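Local coordinates for probable outer membrane protein (Pseudomonas aeruginosa, PDB 3DWO) that probably carries hydrophobic compounds, such as long-chain fatty acids, across the outer membrane as a beta-barrel channel of the FadL family, at residues T332-T338 against Y359-H365; G376-S382 against Y401-K407. One frame throughout, in Å; residues are numbered along the deposited sequence.

Interaction 1 of 2, residues T332-T338 against Y359-H365. With C8E ((hydroxyethyloxy)tri(ethyloxy)octane), chain D; C8E ((hydroxyethyloxy)tri(ethyloxy)octane), chain K.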
loop_
_atom_site.group_PDB
_atom_site.type_symbol
_atom_site.label_atom_id
_atom_site.label_comp_id
_atom_site.label_asym_id
_atom_site.label_seq_id
_atom_site.Cartn_x
_atom_site.Cartn_y
_atom_site.Cartn_z
ATOM N N THR A 332 2.252 -0.184 15.230
ATOM C CA THR A 332 1.210 -1.053 15.778
ATOM C C THR A 332 -0.122 -1.036 15.028
ATOM O O THR A 332 -1.166 -0.740 15.605
ATOM C CB THR A 332 0.935 -0.707 17.258
ATOM O OG1 THR A 332 0.667 0.695 17.377
ATOM C CG2 THR A 332 2.146 -1.048 18.119
ATOM N N TYR A 333 -0.078 -1.355 13.739
ATOM C CA TYR A 333 -1.281 -1.407 12.914
ATOM C C TYR A 333 -2.265 -2.426 13.481
ATOM O O TYR A 333 -1.864 -3.388 14.130
ATOM C CB TYR A 333 -0.918 -1.825 11.490
ATOM C CG TYR A 333 -0.505 -0.699 10.573
ATOM C CD1 TYR A 333 0.000 0.504 11.075
ATOM C CD2 TYR A 333 -0.605 -0.843 9.194
ATOM C CE1 TYR A 333 0.390 1.536 10.214
ATOM C CE2 TYR A 333 -0.218 0.173 8.329
ATOM C CZ TYR A 333 0.275 1.358 8.841
ATOM O OH TYR A 333 0.622 2.364 7.966
ATOM N N ARG A 334 -3.548 -2.216 13.215
ATOM C CA ARG A 334 -4.592 -3.123 13.679
ATOM C C ARG A 334 -5.094 -3.971 12.512
ATOM O O ARG A 334 -5.027 -3.550 11.352
ATOM C CB ARG A 334 -5.775 -2.327 14.257
ATOM C CG ARG A 334 -6.413 -1.375 13.254
ATOM C CD ARG A 334 -7.760 -0.792 13.707
ATOM N NE ARG A 334 -8.352 0.044 12.654
ATOM C CZ ARG A 334 -9.559 0.605 12.715
ATOM N NH1 ARG A 334 -10.332 0.428 13.781
ATOM N NH2 ARG A 334 -10.000 1.343 11.702
ATOM N N ASN A 335 -5.592 -5.166 12.815
ATOM C CA ASN A 335 -6.142 -6.021 11.772
ATOM C C ASN A 335 -7.329 -5.262 11.204
ATOM O O ASN A 335 -7.921 -4.427 11.891
ATOM C CB ASN A 335 -6.587 -7.363 12.339
ATOM C CG ASN A 335 -5.422 -8.226 12.747
ATOM O OD1 ASN A 335 -4.319 -8.086 12.213
ATOM N ND2 ASN A 335 -5.657 -9.139 13.680
ATOM N N THR A 336 -7.701 -5.562 9.967
ATOM C CA THR A 336 -8.780 -4.820 9.346
ATOM C C THR A 336 -9.805 -5.642 8.560
ATOM O O THR A 336 -9.573 -6.807 8.230
ATOM C CB THR A 336 -8.177 -3.767 8.411
ATOM O OG1 THR A 336 -9.183 -2.825 8.036
ATOM C CG2 THR A 336 -7.627 -4.432 7.166
ATOM N N TRP A 337 -10.942 -5.014 8.270
ATOM C CA TRP A 337 -12.014 -5.640 7.505
ATOM C C TRP A 337 -12.360 -4.740 6.333
ATOM O O TRP A 337 -12.243 -3.520 6.421
ATOM C CB TRP A 337 -13.287 -5.823 8.349
ATOM C CG TRP A 337 -13.271 -6.987 9.296
ATOM C CD1 TRP A 337 -12.994 -6.955 10.632
ATOM C CD2 TRP A 337 -13.530 -8.357 8.973
ATOM N NE1 TRP A 337 -13.063 -8.222 11.163
ATOM C CE2 TRP A 337 -13.390 -9.102 10.165
ATOM C CE3 TRP A 337 -13.865 -9.030 7.790
ATOM C CZ2 TRP A 337 -13.573 -10.486 10.209
ATOM C CZ3 TRP A 337 -14.045 -10.405 7.832
ATOM C CH2 TRP A 337 -13.899 -11.119 9.035
ATOM N N THR A 338 -12.782 -5.348 5.234
ATOM C CA THR A 338 -13.190 -4.602 4.060
ATOM C C THR A 338 -14.393 -5.352 3.486
ATOM O O THR A 338 -14.291 -6.509 3.077
ATOM C CB THR A 338 -12.020 -4.469 3.030
ATOM O OG1 THR A 338 -12.519 -3.985 1.774
ATOM C CG2 THR A 338 -11.329 -5.782 2.834
ATOM N N TYR A 359 -16.671 -0.815 2.033
ATOM C CA TYR A 359 -16.234 -0.150 3.246
ATOM C C TYR A 359 -14.882 -0.764 3.560
ATOM O O TYR A 359 -14.760 -1.981 3.672
ATOM C CB TYR A 359 -17.217 -0.395 4.386
ATOM C CG TYR A 359 -16.643 -0.072 5.742
ATOM C CD1 TYR A 359 -16.338 -1.088 6.648
ATOM C CD2 TYR A 359 -16.359 1.241 6.106
ATOM C CE1 TYR A 359 -15.762 -0.807 7.880
ATOM C CE2 TYR A 359 -15.779 1.535 7.343
ATOM C CZ TYR A 359 -15.482 0.503 8.221
ATOM O OH TYR A 359 -14.890 0.775 9.434
ATOM N N ASP A 360 -13.869 0.082 3.695
ATOM C CA ASP A 360 -12.516 -0.388 3.942
ATOM C C ASP A 360 -11.876 0.289 5.153
ATOM O O ASP A 360 -11.620 1.490 5.135
ATOM C CB ASP A 360 -11.691 -0.135 2.678
ATOM C CG ASP A 360 -10.358 -0.838 2.693
ATOM O OD1 ASP A 360 -10.299 -2.015 3.105
ATOM O OD2 ASP A 360 -9.367 -0.210 2.272
ATOM N N GLN A 361 -11.615 -0.492 6.202
ATOM C CA GLN A 361 -11.014 0.042 7.423
ATOM C C GLN A 361 -9.523 0.291 7.290
ATOM O O GLN A 361 -8.803 -0.515 6.709
ATOM C CB GLN A 361 -11.192 -0.917 8.598
ATOM C CG GLN A 361 -12.597 -1.175 9.045
ATOM C CD GLN A 361 -12.617 -2.038 10.285
ATOM O OE1 GLN A 361 -11.883 -3.022 10.376
ATOM N NE2 GLN A 361 -13.456 -1.678 11.249
ATOM N N THR A 362 -9.063 1.401 7.857
ATOM C CA THR A 362 -7.647 1.719 7.827
ATOM C C THR A 362 -6.987 0.978 8.981
ATOM O O THR A 362 -7.581 0.837 10.049
ATOM C CB THR A 362 -7.404 3.220 8.025
ATOM O OG1 THR A 362 -5.994 3.475 8.008
ATOM C CG2 THR A 362 -7.983 3.686 9.368
ATOM N N PRO A 363 -5.762 0.469 8.773
ATOM C CA PRO A 363 -5.046 -0.253 9.831
ATOM C C PRO A 363 -4.282 0.712 10.740
ATOM O O PRO A 363 -3.744 0.315 11.776
ATOM C CB PRO A 363 -4.115 -1.172 9.047
ATOM C CG PRO A 363 -3.760 -0.322 7.869
ATOM C CD PRO A 363 -5.101 0.271 7.468
ATOM N N THR A 364 -4.231 1.980 10.345
ATOM C CA THR A 364 -3.531 2.985 11.138
ATOM C C THR A 364 -4.391 3.356 12.340
ATOM O O THR A 364 -5.589 3.083 12.359
ATOM C CB THR A 364 -3.266 4.268 10.315
ATOM O OG1 THR A 364 -4.515 4.856 9.925
ATOM C CG2 THR A 364 -2.450 3.941 9.050
ATOM N N HIS A 365 -3.775 3.943 13.360
ATOM C CA HIS A 365 -4.522 4.387 14.529
ATOM C C HIS A 365 -3.900 5.667 15.039
ATOM O O HIS A 365 -2.708 5.916 14.831
ATOM C CB HIS A 365 -4.606 3.301 15.624
ATOM C CG HIS A 365 -3.303 2.942 16.268
ATOM N ND1 HIS A 365 -3.030 3.219 17.592
ATOM C CD2 HIS A 365 -2.239 2.242 15.806
ATOM C CE1 HIS A 365 -1.860 2.700 17.920
ATOM N NE2 HIS A 365 -1.359 2.102 16.853
HETATM C C1 C8E D . 0.984 5.223 9.365
HETATM C C2 C8E D . 2.291 5.330 8.726
HETATM C C3 C8E D . 2.959 4.065 8.451
HETATM C C4 C8E D . 4.182 4.375 7.733
HETATM C C5 C8E D . 4.633 3.162 7.006
HETATM C C6 C8E D . 5.547 3.526 5.940
HETATM C C7 C8E D . 6.240 2.262 5.761
HETATM C C8 C8E D . 6.476 2.036 4.314
HETATM O O9 C8E D . 7.703 1.681 3.694
HETATM C C10 C8E D . 8.810 2.553 3.820
HETATM C C11 C8E D . 9.930 1.897 3.075
HETATM O O12 C8E D . 10.768 1.150 3.973
HETATM C C13 C8E D . 12.125 1.661 4.152
HETATM C C14 C8E D . 12.565 2.787 5.141
HETATM O O15 C8E D . 13.626 2.838 6.142
HETATM C C16 C8E D . 13.173 2.394 7.437
HETATM C C17 C8E D . 12.615 3.508 8.343
HETATM O O18 C8E D . 12.849 4.913 8.109
HETATM C C19 C8E D . 14.038 5.419 8.773
HETATM C C20 C8E D . 14.013 6.629 9.779
HETATM O O21 C8E D . 14.277 7.952 9.287
HETATM C C1 C8E K . -16.898 -3.444 11.392
HETATM C C2 C8E K . -17.104 -4.652 10.604
HETATM C C3 C8E K . -17.194 -5.884 11.389
HETATM C C4 C8E K . -16.762 -6.970 10.529
HETATM C C5 C8E K . -17.731 -8.090 10.627
HETATM C C6 C8E K . -18.073 -8.571 9.300
HETATM C C7 C8E K . -17.890 -9.998 9.493
HETATM C C8 C8E K . -18.086 -10.682 8.203
#

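Interaction 2 of 2, residues G376-S382 against Y401-K407. With C8E ((hydroxyethyloxy)tri(ethyloxy)octane), chain F; C8E ((hydroxyethyloxy)tri(ethyloxy)octane), chain E.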
loop_
_atom_site.group_PDB
_atom_site.type_symbol
_atom_site.label_atom_id
_atom_site.label_comp_id
_atom_site.label_asym_id
_atom_site.label_seq_id
_atom_site.Cartn_x
_atom_site.Cartn_y
_atom_site.Cartn_z
ATOM N N GLY A 376 -7.478 6.906 6.558
ATOM C CA GLY A 376 -8.544 6.597 7.488
ATOM C C GLY A 376 -9.492 5.659 6.778
ATOM O O GLY A 376 -9.234 5.268 5.631
ATOM N N ASP A 377 -10.577 5.282 7.444
ATOM C CA ASP A 377 -11.545 4.385 6.833
ATOM C C ASP A 377 -11.991 4.983 5.500
ATOM O O ASP A 377 -12.098 6.201 5.375
ATOM C CB ASP A 377 -12.748 4.198 7.761
ATOM C CG ASP A 377 -12.382 3.493 9.054
ATOM O OD1 ASP A 377 -11.318 2.839 9.094
ATOM O OD2 ASP A 377 -13.164 3.576 10.026
ATOM N N ARG A 378 -12.231 4.136 4.501
ATOM C CA ARG A 378 -12.664 4.629 3.196
ATOM C C ARG A 378 -13.981 4.018 2.749
ATOM O O ARG A 378 -14.330 2.899 3.130
ATOM C CB ARG A 378 -11.648 4.308 2.088
ATOM C CG ARG A 378 -10.193 4.637 2.351
ATOM C CD ARG A 378 -9.497 3.515 3.095
ATOM N NE ARG A 378 -8.046 3.670 3.053
ATOM C CZ ARG A 378 -7.303 3.433 1.977
ATOM N NH1 ARG A 378 -7.873 3.023 0.852
ATOM N NH2 ARG A 378 -5.990 3.611 2.019
ATOM N N TYR A 379 -14.711 4.774 1.938
ATOM C CA TYR A 379 -15.948 4.295 1.349
ATOM C C TYR A 379 -15.619 4.277 -0.140
ATOM O O TYR A 379 -15.120 5.265 -0.678
ATOM C CB TYR A 379 -17.113 5.257 1.595
ATOM C CG TYR A 379 -17.931 4.967 2.831
ATOM C CD1 TYR A 379 -18.224 3.658 3.212
ATOM C CD2 TYR A 379 -18.455 6.007 3.596
ATOM C CE1 TYR A 379 -19.015 3.393 4.325
ATOM C CE2 TYR A 379 -19.249 5.756 4.709
ATOM C CZ TYR A 379 -19.524 4.449 5.068
ATOM O OH TYR A 379 -20.303 4.207 6.177
ATOM N N PHE A 380 -15.871 3.155 -0.799
ATOM C CA PHE A 380 -15.597 3.044 -2.226
ATOM C C PHE A 380 -16.907 3.027 -3.010
ATOM O O PHE A 380 -17.843 2.304 -2.653
ATOM C CB PHE A 380 -14.900 1.740 -2.720
ATOM C CG PHE A 380 -13.500 1.632 -2.413
ATOM C CD1 PHE A 380 -12.596 1.262 -3.405
ATOM C CD2 PHE A 380 -13.037 1.775 -1.108
ATOM C CE1 PHE A 380 -11.250 1.037 -3.103
ATOM C CE2 PHE A 380 -11.692 1.552 -0.796
ATOM C CZ PHE A 380 -10.798 1.182 -1.797
ATOM N N ALA A 381 -16.971 3.835 -4.063
ATOM C CA ALA A 381 -18.148 3.905 -4.927
ATOM C C ALA A 381 -17.666 3.677 -6.357
ATOM O O ALA A 381 -16.869 4.460 -6.875
ATOM C CB ALA A 381 -18.818 5.275 -4.804
ATOM N N SER A 382 -18.147 2.610 -6.994
ATOM C CA SER A 382 -17.716 2.285 -8.353
ATOM C C SER A 382 -18.833 2.099 -9.375
ATOM O O SER A 382 -19.943 1.677 -9.042
ATOM C CB SER A 382 -16.879 1.000 -8.348
ATOM O OG SER A 382 -15.807 1.061 -7.426
ATOM N N TYR A 401 -14.777 3.372 -13.183
ATOM C CA TYR A 401 -14.418 4.588 -12.482
ATOM C C TYR A 401 -14.719 4.283 -11.036
ATOM O O TYR A 401 -15.759 3.711 -10.726
ATOM C CB TYR A 401 -15.265 5.783 -12.910
ATOM C CG TYR A 401 -14.971 7.010 -12.070
ATOM C CD1 TYR A 401 -13.732 7.652 -12.148
ATOM C CD2 TYR A 401 -15.902 7.490 -11.151
ATOM C CE1 TYR A 401 -13.429 8.742 -11.331
ATOM C CE2 TYR A 401 -15.606 8.580 -10.328
ATOM C CZ TYR A 401 -14.369 9.200 -10.423
ATOM O OH TYR A 401 -14.078 10.275 -9.618
ATOM N N SER A 402 -13.810 4.659 -10.151
ATOM C CA SER A 402 -14.015 4.406 -8.740
ATOM C C SER A 402 -13.540 5.587 -7.908
ATOM O O SER A 402 -12.434 6.091 -8.093
ATOM C CB SER A 402 -13.280 3.132 -8.326
ATOM O OG SER A 402 -13.526 2.835 -6.968
ATOM N N ARG A 403 -14.399 6.038 -7.004
ATOM C CA ARG A 403 -14.073 7.151 -6.134
ATOM C C ARG A 403 -13.935 6.613 -4.717
ATOM O O ARG A 403 -14.736 5.796 -4.272
ATOM C CB ARG A 403 -15.172 8.219 -6.191
ATOM C CG ARG A 403 -15.079 9.263 -5.092
ATOM C CD ARG A 403 -13.737 9.993 -5.110
ATOM N NE ARG A 403 -13.468 10.714 -3.863
ATOM C CZ ARG A 403 -14.164 11.763 -3.436
ATOM N NH1 ARG A 403 -15.180 12.229 -4.154
ATOM N NH2 ARG A 403 -13.850 12.344 -2.286
ATOM N N GLN A 404 -12.901 7.063 -4.019
ATOM C CA GLN A 404 -12.671 6.633 -2.652
ATOM C C GLN A 404 -12.799 7.832 -1.728
ATOM O O GLN A 404 -12.023 8.790 -1.825
ATOM C CB GLN A 404 -11.278 6.015 -2.496
ATOM C CG GLN A 404 -11.021 4.759 -3.329
ATOM C CD GLN A 404 -10.759 5.058 -4.795
ATOM O OE1 GLN A 404 -9.935 5.913 -5.126
ATOM N NE2 GLN A 404 -11.452 4.348 -5.683
ATOM N N PHE A 405 -13.793 7.783 -0.848
ATOM C CA PHE A 405 -14.012 8.851 0.111
ATOM C C PHE A 405 -13.330 8.429 1.403
ATOM O O PHE A 405 -13.743 7.465 2.044
ATOM C CB PHE A 405 -15.507 9.066 0.372
ATOM C CG PHE A 405 -16.308 9.357 -0.866
ATOM C CD1 PHE A 405 -16.831 8.318 -1.635
ATOM C CD2 PHE A 405 -16.537 10.672 -1.268
ATOM C CE1 PHE A 405 -17.574 8.585 -2.788
ATOM C CE2 PHE A 405 -17.276 10.951 -2.416
ATOM C CZ PHE A 405 -17.796 9.908 -3.177
ATOM N N VAL A 406 -12.282 9.155 1.772
ATOM C CA VAL A 406 -11.522 8.861 2.979
ATOM C C VAL A 406 -11.913 9.858 4.052
ATOM O O VAL A 406 -11.996 11.053 3.788
ATOM C CB VAL A 406 -10.005 8.989 2.719
ATOM C CG1 VAL A 406 -9.219 8.513 3.931
ATOM C CG2 VAL A 406 -9.626 8.193 1.479
ATOM N N LYS A 407 -12.167 9.380 5.262
ATOM C CA LYS A 407 -12.543 10.299 6.321
ATOM C C LYS A 407 -11.326 11.103 6.762
ATOM O O LYS A 407 -10.192 10.624 6.711
ATOM C CB LYS A 407 -13.128 9.550 7.522
ATOM C CG LYS A 407 -12.150 8.642 8.232
ATOM C CD LYS A 407 -12.425 8.615 9.738
ATOM C CE LYS A 407 -13.847 8.169 10.058
ATOM N NZ LYS A 407 -14.111 8.193 11.529
HETATM C C2 C8E F . -19.636 9.680 0.917
HETATM C C3 C8E F . -19.824 10.064 2.316
HETATM C C4 C8E F . -18.586 10.692 2.765
HETATM C C5 C8E F . -18.171 10.081 4.067
HETATM C C6 C8E F . -16.720 10.131 4.251
HETATM C C7 C8E F . -16.358 8.743 3.970
HETATM C C8 C8E F . -15.383 8.237 4.970
HETATM O O9 C8E F . -15.397 6.954 5.590
HETATM C C10 C8E F . -16.519 6.589 6.374
HETATM C C11 C8E F . -16.254 5.196 6.869
HETATM C C1 C8E E . 3.959 3.869 -7.387
HETATM C C2 C8E E . 3.045 4.228 -6.311
HETATM C C3 C8E E . 2.172 3.142 -5.873
HETATM C C4 C8E E . 0.895 3.311 -6.543
HETATM C C5 C8E E . -0.188 3.109 -5.559
HETATM C C6 C8E E . -1.427 2.818 -6.245
HETATM C C7 C8E E . -2.356 2.918 -5.139
HETATM C C8 C8E E . -3.532 3.665 -5.599
HETATM O O9 C8E E . -4.827 3.650 -5.039
HETATM C C10 C8E E . -5.552 2.439 -4.975
HETATM C C11 C8E E . -6.847 2.812 -4.323
HETATM O O12 C8E E . -6.620 3.424 -3.038
HETATM C C13 C8E E . -7.763 4.130 -2.476
HETATM C C14 C8E E . -7.704 5.377 -1.538
HETATM O O15 C8E E . -6.985 6.638 -1.661
HETATM C C16 C8E E . -5.679 6.548 -1.055
HETATM C C17 C8E E . -5.636 6.938 0.431
HETATM O O18 C8E E . -5.051 8.167 0.906
HETATM C C19 C8E E . -3.637 8.021 1.220
HETATM C C20 C8E E . -3.052 8.137 2.674
HETATM O O21 C8E E . -2.659 6.938 3.349
#

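Interaction 1 of 2, residues T332-T338 against Y359-H365
The ring of Tyr-333 lies along Pro-363, whose carbonyl carbon sits over one face near the rim, while CG of the proline reaches CD2 of the tyrosine at 3.5 Å; the first carbon of a detergent molecule meets the ring edge. The guanidinium of Arg-334 is used edge-on. NE and NH2 both grip the carbonyl oxygen of Thr-362, at 2.8 Å from NE and 3.0 Å from NH2, and the oxygen lies 3° out of the guanidinium plane. An extended chain from CG to NE carries the group there, and the backbone N of Arg-334 binds Pro-363 O on a lone pair. Over one face of the Trp-337 indole runs the octyl chain of a second detergent, and OE1 of Gln-361 stands at the indole edge. The same OE1 accepts from Trp-337 N at 3.0 Å, a bent bond of 138°, while Gln-361 N returns a straighter one to Trp-337 O. Beyond the end of strand 351-360, at Gln-361 and Thr-362, bonds from side chains thus work alongside two backbone bonds. The contact prolongs the hairpin of strands 336-346 and 351-360, flanked by strand 300-309 beside the first segment and strand 378-388 beside the second.

Interaction 2 of 2, residues G376-S382 against Y401-K407
A glutamine methylene sits squarely over an aromatic ring here: CG of Gln-404 stands over the centre of the Phe-380 ring, 3.7 Å from its centroid and 11° off the normal, a CH-pi contact. A bend at chi2 (77°) turns the Gln-404 amide aside, its plane 59° from that of the ring, and NE2 makes a weak bond to Ser-402 OG. That hydroxyl also shares a hydrogen bond with Ser-382 OG at 2.9 Å. On the same face CG of Arg-378 lies alongside CG2 of Val-406, 3.7 Å apart, and a detergent ether chain runs over one face of the arginine guanidinium, whose salt bridge goes to Asp-375.

On the face of Tyr-379, Ala-381, Arg-403 and Phe-405 a second detergent packs against the two aromatic rings. Its C2 lies over one side of the Phe-405 ring, with CG of Arg-403 on the opposite side and CB of Ala-381 at the edge, 4.1 Å from CE1 of Phe-405; its C11 sits over the Tyr-379 ring. Paired backbone bonds join Tyr-379 with Phe-405 and Ala-381 with Arg-403, as in a regular antiparallel hairpin of a barrel wall. Strands 378-388 and 395-411 form that hairpin, bordered by strands 351-360 and 423-441, while Trp-13 of helix 10-14 packs against Phe-380, Ser-402 and Gln-404.

Interactions 1 and 2 follow in series along the chain, each in its own hairpin, 336-346 with 351-360 and 378-388 with 395-411, with centres about 14 Å apart. Strands 351-360 and 378-388 are the shared seam: they are consecutive in the chain and neighbours in the sheet. Across that seam Asp-360 O lies 2.8 Å from Arg-378 N, a probable hydrogen bond, and Asp-377 OD1 lies 2.9 Å from Thr-362 N. The regular pairing of interaction 2 therefore adjoins the irregular strand ends of interaction 1. Together they make four neighbouring strands of the barrel wall, in a protein of a family that probably moves hydrophobic compounds across the outer membrane.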